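Local coordinates for uncharacterized protein Atu1656 (Agrobacterium tumefaciens, PDB 2OJH) that is of unknown function but adopts a six-bladed beta-propeller fold and belongs to the TolB family, at residues A[38-41]-A[42-46]; A[192-195]-A[196-200]; A[223-226]-A[227-231]. One frame throughout, in Å; residues are numbered along the deposited sequence.

Contact 1: A[38-41]-A[42-46]; sequences WQTP and ELFEA
The indole of W38 drives its edge into the face of the F44 ring, a T-shaped pair beside an ST turn on the link between strand 33-40 and strand 45-49 of a six-bladed beta-propeller. CZ3 of W38 stands over the centre of the phenyl ring, 3.8 Å from F44 CE1, and CH2 follows close behind. The planes stand 81° apart with centroids 5.1 Å from each other, so the hydrogens on the six-membered rim of the indole point into the pi cloud of the phenylalanine. One face of the indole is occupied near its rim by T40 CB, while CB of E42 lies in the plane of the F44 ring at its edge. W38 can reach across because its CG is anti to the backbone N (chi1 -168°), which carries the indole beside its own carbonyl and on to the F44 ring.

T40 works in two directions. Its methyl CG2 packs against F44 CD1 at 3.8 Å, meeting the ring obliquely. Its hydroxyl is directed at the backbone after P41, which leads on to F44. Around these residues the fold closes in: F44 also meets the ring of Y65 and touches L58 of strand 55-60, and P75 borders both W38 and F44. The hydroxyl of S22 gives a bond to E42 O and takes one from F44 N, tying the passage to strand 22-28. The ring pair thus joins the last strand of one blade to the lead-in of the next. In the ST turn itself, the backbone N-H of E42 points back at T40 OG1, 3.0 Å from N to OG1 and nearly straight at 163°.

Contact 2: A[192-195]-A[196-200]; sequences SRTG and QMQIW
R193 lays its side chain over one face of the W200 indole, and this stack is the heart of a beta hairpin between the second and third strands of a propeller blade. CD of R193 comes to 3.6 Å from W200 CZ2, a CH-pi contact, and beyond it the guanidinium lies nearly flat on the ring: its CZ is 4.5 Å from the centroid of the six-membered ring, in cation-pi geometry, with the planes 22° apart. The bend at chi3 (66°) folds the end of the chain over the indole. R193 NE bonds to S191 OG and NH2 to N175 OD1, which fixes the rotation of the guanidinium above the ring.

At the edge of the same indole sits T194 CG2, and beside it water 1 joins the pieces: it accepts from W200 NE1 at 3.0 Å and lies unusually close to T194 OG1, with a weak third link to Q196 O. The threonine hydroxyl also rests against Q198 CG. The selenium of M197, a selenomethionine, packs on S192, 3.4 Å from SE to S192 N.

These side chains are positioned by a type I beta turn from S192 to G195, closed by G195 N to S192 O at 2.8 Å; at the backbone angles of G195 a beta carbon would be pushed against T194 O. Q198 is steadied by its own amide, whose NE2 gives a straight bond to M197 O at 2.7 Å, while OE1 takes bonds from R211 and S215. The whole turn links strand 186-191 to strand 198-203, with W200 resting on F189 of the first and on V209 of strand 209-211, and M197 reaching W220 of strand 217-224 in the next blade.

Contact 3: A[223-226]-A[227-231]; sequences HPSP and SGDKV
P224 and V231 face each other as an antiparallel non-hydrogen-bonded pair, CA atoms 4.2 Å apart, and beyond them S225 N gives a nearly straight bond (176°) to K230 O at 2.8 Å. The chain then reverses through a type I beta turn from S225 to G228, closed by G228 N to S225 O at 3.0 Å, with the donor well above the carbonyl plane. G228, the last residue of the turn, has positive phi, which favours glycine.

S225 holds the turn with its side chain as well. OG lies anti to the backbone N (chi1 169°), a rotation that places it beside the carbonyl carbon, where S227 N donates to it at 3.2 Å, an ST turn superposed on the type I turn. Carbonyl and hydroxyl of this one serine therefore grip successive N-H groups, those of G228 and S227. The hydroxyl has a further, weak bond to G283 O, outside the turn. P226, between the serines, brings its own ring to the W279 side chain.

At the P224-V231 pair, V231 CG2 stands 4.0 Å from P224 CA, and CG1 reaches toward H223 O; both residues of the pair lie against Y188 of strand 186-191 on the same face of the sheet. H223 turns the other way, its ring fixed at both nitrogens: ND1 bonds D179 OD2 and NE2 bonds M274 O. K230 leads away to a salt bridge with D255, while the carboxylate of D229 comes back toward S225 and its OD2 pairs with R30.

The result is a beta hairpin between strand 217-224 and strand 230-237, the first two of four in their antiparallel blade. Its tip combines a type I turn with an ST turn, and the S-P-S-G sequence there resembles the S-P-D-G turns of other blades, consistent with a WD40-like repeat.

How the contacts relate
Following the chain from the N terminus, contact 1 comes first and leads strand 33-40 of one blade into strand 45-49, which opens the next, so it joins the first two blades. Contacts 2 and 3 lie in hairpins of two successive later blades, closing the connections between strands 186-191 and 198-203 and between strands 217-224 and 230-237. The three are in series and none encloses or crosses another. Contacts 2 and 3 come nearest, about 5 Å between closest atoms, while contacts 1 and 2 stay about 16 Å apart. The blade of strand 33-40 also holds the C-terminal strand 285-291, beside strand 22-28, so strands from both ends of the chain close the ring.

Contact 1: A[38-41]-A[42-46]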
# COMPACT_ATOMS: atom_id res chain seq x y z
N TRP A 38 15.28 8.87 7.03
CA TRP A 38 16.27 9.13 5.97
C TRP A 38 15.71 10.13 4.97
O TRP A 38 14.54 10.02 4.58
CB TRP A 38 16.55 7.81 5.23
CG TRP A 38 17.73 7.87 4.33
CD1 TRP A 38 19.02 8.14 4.68
CD2 TRP A 38 17.73 7.60 2.94
NE1 TRP A 38 19.83 8.08 3.57
CE2 TRP A 38 19.07 7.74 2.48
CE3 TRP A 38 16.74 7.23 2.02
CZ2 TRP A 38 19.44 7.53 1.15
CZ3 TRP A 38 17.12 7.02 0.67
CH2 TRP A 38 18.45 7.19 0.25
N GLN A 39 16.54 11.09 4.56
CA GLN A 39 16.21 12.02 3.48
C GLN A 39 17.14 11.79 2.33
O GLN A 39 18.32 11.43 2.53
CB GLN A 39 16.25 13.47 3.94
CG GLN A 39 15.29 13.72 5.11
CD GLN A 39 15.07 15.17 5.39
OE1 GLN A 39 15.94 16.01 5.11
NE2 GLN A 39 13.90 15.49 5.97
N THR A 40 16.65 12.00 1.11
CA THR A 40 17.45 11.76 -0.10
C THR A 40 17.00 12.68 -1.23
O THR A 40 15.83 13.05 -1.29
CB THR A 40 17.37 10.27 -0.55
OG1 THR A 40 18.06 10.08 -1.80
CG2 THR A 40 15.94 9.81 -0.69
N PRO A 41 17.94 13.07 -2.11
CA PRO A 41 17.56 13.76 -3.36
C PRO A 41 16.92 12.82 -4.40
O PRO A 41 16.41 13.28 -5.41
CB PRO A 41 18.88 14.33 -3.86
CG PRO A 41 19.90 13.35 -3.38
CD PRO A 41 19.41 12.92 -2.02
N GLU A 42 16.94 11.52 -4.14
CA GLU A 42 16.28 10.54 -5.00
C GLU A 42 14.79 10.46 -4.69
O GLU A 42 14.31 11.03 -3.69
CB GLU A 42 16.93 9.16 -4.84
CG GLU A 42 18.46 9.18 -5.00
CD GLU A 42 18.91 9.47 -6.42
OE1 GLU A 42 18.17 9.18 -7.37
OE2 GLU A 42 20.03 10.00 -6.59
N LEU A 43 14.05 9.78 -5.56
CA LEU A 43 12.61 9.57 -5.36
C LEU A 43 12.39 8.17 -4.80
O LEU A 43 12.59 7.16 -5.50
CB LEU A 43 11.87 9.76 -6.69
CG LEU A 43 10.35 9.91 -6.65
CD1 LEU A 43 9.98 11.24 -6.03
CD2 LEU A 43 9.83 9.84 -8.08
N PHE A 44 12.04 8.09 -3.51
CA PHE A 44 11.81 6.82 -2.85
C PHE A 44 10.34 6.80 -2.48
O PHE A 44 9.77 7.85 -2.16
CB PHE A 44 12.67 6.68 -1.59
CG PHE A 44 13.98 6.03 -1.85
CD1 PHE A 44 14.96 6.68 -2.60
CD2 PHE A 44 14.22 4.74 -1.38
CE1 PHE A 44 16.19 6.07 -2.85
CE2 PHE A 44 15.45 4.13 -1.63
CZ PHE A 44 16.42 4.79 -2.37
N GLU A 45 9.74 5.61 -2.52
CA GLU A 45 8.28 5.51 -2.45
C GLU A 45 7.76 4.38 -1.60
O GLU A 45 8.38 3.33 -1.50
CB GLU A 45 7.71 5.39 -3.89
CG GLU A 45 8.08 6.61 -4.76
CD GLU A 45 7.43 6.63 -6.11
OE1 GLU A 45 6.26 7.06 -6.19
OE2 GLU A 45 8.11 6.28 -7.12
N ALA A 46 6.59 4.59 -1.00
CA ALA A 46 5.72 3.46 -0.58
C ALA A 46 6.33 2.43 0.39
O ALA A 46 6.51 1.23 0.06
CB ALA A 46 5.11 2.75 -1.84

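Contact 2: A[192-195]-A[196-200]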
# COMPACT_ATOMS: atom_id res chain seq x y z
N SER A 192 -14.77 4.72 -6.69
CA SER A 192 -15.29 5.98 -7.23
C SER A 192 -16.79 5.92 -7.46
O SER A 192 -17.36 6.86 -8.02
CB SER A 192 -14.64 6.28 -8.58
OG SER A 192 -14.95 5.25 -9.53
N ARG A 193 -17.43 4.84 -7.02
CA ARG A 193 -18.84 4.63 -7.34
C ARG A 193 -19.77 5.78 -6.95
O ARG A 193 -20.84 5.95 -7.53
CB ARG A 193 -19.36 3.25 -6.84
CG ARG A 193 -19.65 3.14 -5.34
CD ARG A 193 -19.85 1.68 -4.92
NE ARG A 193 -18.63 0.88 -5.05
CZ ARG A 193 -18.52 -0.42 -4.77
NH1 ARG A 193 -19.57 -1.10 -4.33
NH2 ARG A 193 -17.35 -1.04 -4.92
N THR A 194 -19.36 6.59 -5.97
CA THR A 194 -20.23 7.71 -5.55
C THR A 194 -19.85 9.04 -6.17
O THR A 194 -20.45 10.06 -5.85
CB THR A 194 -20.23 7.89 -4.02
OG1 THR A 194 -18.88 8.05 -3.56
CG2 THR A 194 -20.91 6.70 -3.31
N GLY A 195 -18.82 9.07 -7.00
CA GLY A 195 -18.47 10.36 -7.61
C GLY A 195 -17.05 10.77 -7.34
O GLY A 195 -16.38 11.33 -8.21
N GLN A 196 -16.57 10.47 -6.14
CA GLN A 196 -15.16 10.66 -5.82
C GLN A 196 -14.65 9.41 -5.14
O GLN A 196 -15.44 8.53 -4.76
CB GLN A 196 -14.95 11.93 -4.98
CG GLN A 196 -15.64 11.92 -3.63
CD GLN A 196 -15.98 13.32 -3.10
OE1 GLN A 196 -16.61 14.12 -3.80
NE2 GLN A 196 -15.58 13.59 -1.87
N MSE A 197 -13.34 9.29 -5.01
CA MSE A 197 -12.82 8.14 -4.29
C MSE A 197 -13.23 8.25 -2.80
O MSE A 197 -13.06 9.32 -2.19
CB MSE A 197 -11.31 8.03 -4.43
CG MSE A 197 -10.81 7.46 -5.77
SE MSE A 197 -11.61 5.73 -6.18
CE MSE A 197 -10.20 4.69 -7.01
N GLN A 198 -13.82 7.18 -2.28
CA GLN A 198 -14.20 7.02 -0.86
C GLN A 198 -13.75 5.66 -0.40
O GLN A 198 -13.59 4.74 -1.25
CB GLN A 198 -15.69 7.10 -0.69
CG GLN A 198 -16.29 8.39 -1.26
CD GLN A 198 -16.07 9.59 -0.34
OE1 GLN A 198 -16.98 9.97 0.37
NE2 GLN A 198 -14.88 10.17 -0.37
N ILE A 199 -13.57 5.50 0.91
CA ILE A 199 -13.19 4.21 1.47
C ILE A 199 -14.42 3.33 1.62
O ILE A 199 -15.47 3.77 2.13
CB ILE A 199 -12.39 4.29 2.82
CG1 ILE A 199 -11.25 5.31 2.72
CG2 ILE A 199 -11.90 2.91 3.21
CD1 ILE A 199 -10.32 5.11 1.55
N TRP A 200 -14.27 2.09 1.14
CA TRP A 200 -15.28 1.05 1.27
C TRP A 200 -14.60 -0.18 1.87
O TRP A 200 -13.36 -0.25 1.95
CB TRP A 200 -15.87 0.71 -0.11
CG TRP A 200 -16.82 1.77 -0.68
CD1 TRP A 200 -16.48 3.01 -1.18
CD2 TRP A 200 -18.23 1.67 -0.80
NE1 TRP A 200 -17.61 3.69 -1.61
CE2 TRP A 200 -18.69 2.89 -1.38
CE3 TRP A 200 -19.15 0.67 -0.48
CZ2 TRP A 200 -20.03 3.12 -1.63
CZ3 TRP A 200 -20.49 0.91 -0.73
CH2 TRP A 200 -20.92 2.12 -1.31
O HOH W 1 -17.47 5.94 -3.63
O HOH W 2 -19.66 12.77 -4.83

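Contact 3: A[223-226]-A[227-231]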
# COMPACT_ATOMS: atom_id res chain seq x y z
N HIS A 223 -5.00 1.68 4.93
CA HIS A 223 -4.30 0.63 5.62
C HIS A 223 -4.83 0.46 7.05
O HIS A 223 -4.59 1.30 7.90
CB HIS A 223 -2.78 0.90 5.58
CG HIS A 223 -2.26 1.14 4.20
ND1 HIS A 223 -2.28 0.18 3.22
CD2 HIS A 223 -1.75 2.26 3.62
CE1 HIS A 223 -1.76 0.66 2.11
NE2 HIS A 223 -1.41 1.92 2.33
N PRO A 224 -5.60 -0.61 7.28
CA PRO A 224 -5.94 -1.02 8.64
C PRO A 224 -4.71 -1.37 9.49
O PRO A 224 -3.81 -2.11 9.05
CB PRO A 224 -6.84 -2.24 8.43
CG PRO A 224 -7.34 -2.15 7.04
CD PRO A 224 -6.23 -1.47 6.26
N SER A 225 -4.67 -0.83 10.70
CA SER A 225 -3.60 -1.11 11.66
C SER A 225 -3.65 -2.58 12.10
O SER A 225 -4.74 -3.11 12.31
CB SER A 225 -3.76 -0.19 12.88
OG SER A 225 -2.91 -0.58 13.95
N PRO A 226 -2.48 -3.23 12.25
CA PRO A 226 -2.51 -4.60 12.80
C PRO A 226 -3.14 -4.71 14.20
O PRO A 226 -3.48 -5.83 14.64
CB PRO A 226 -1.04 -5.00 12.86
CG PRO A 226 -0.25 -3.81 12.52
CD PRO A 226 -1.12 -2.78 11.93
N SER A 227 -3.33 -3.59 14.88
CA SER A 227 -3.87 -3.61 16.22
C SER A 227 -5.40 -3.58 16.21
O SER A 227 -6.04 -3.73 17.26
CB SER A 227 -3.27 -2.49 17.05
OG SER A 227 -1.89 -2.73 17.25
N GLY A 228 -5.96 -3.38 15.02
CA GLY A 228 -7.39 -3.53 14.79
C GLY A 228 -8.29 -2.42 15.26
O GLY A 228 -9.51 -2.63 15.35
N ASP A 229 -7.73 -1.25 15.52
CA ASP A 229 -8.57 -0.13 15.99
C ASP A 229 -8.66 1.05 15.00
O ASP A 229 -9.56 1.88 15.11
CB ASP A 229 -8.14 0.37 17.39
CG ASP A 229 -6.68 0.87 17.44
OD1 ASP A 229 -5.83 0.35 16.70
OD2 ASP A 229 -6.39 1.80 18.24
N LYS A 230 -7.71 1.12 14.07
CA LYS A 230 -7.54 2.34 13.26
C LYS A 230 -7.21 2.01 11.81
O LYS A 230 -6.62 0.96 11.49
CB LYS A 230 -6.39 3.22 13.82
CG LYS A 230 -6.62 3.86 15.21
CD LYS A 230 -7.73 4.89 15.17
CE LYS A 230 -7.87 5.60 16.53
NZ LYS A 230 -9.13 6.41 16.64
N VAL A 231 -7.59 2.94 10.95
CA VAL A 231 -7.21 2.93 9.54
C VAL A 231 -6.56 4.28 9.22
O VAL A 231 -7.16 5.34 9.49
CB VAL A 231 -8.49 2.76 8.64
CG1 VAL A 231 -8.17 2.94 7.15
CG2 VAL A 231 -9.18 1.39 8.92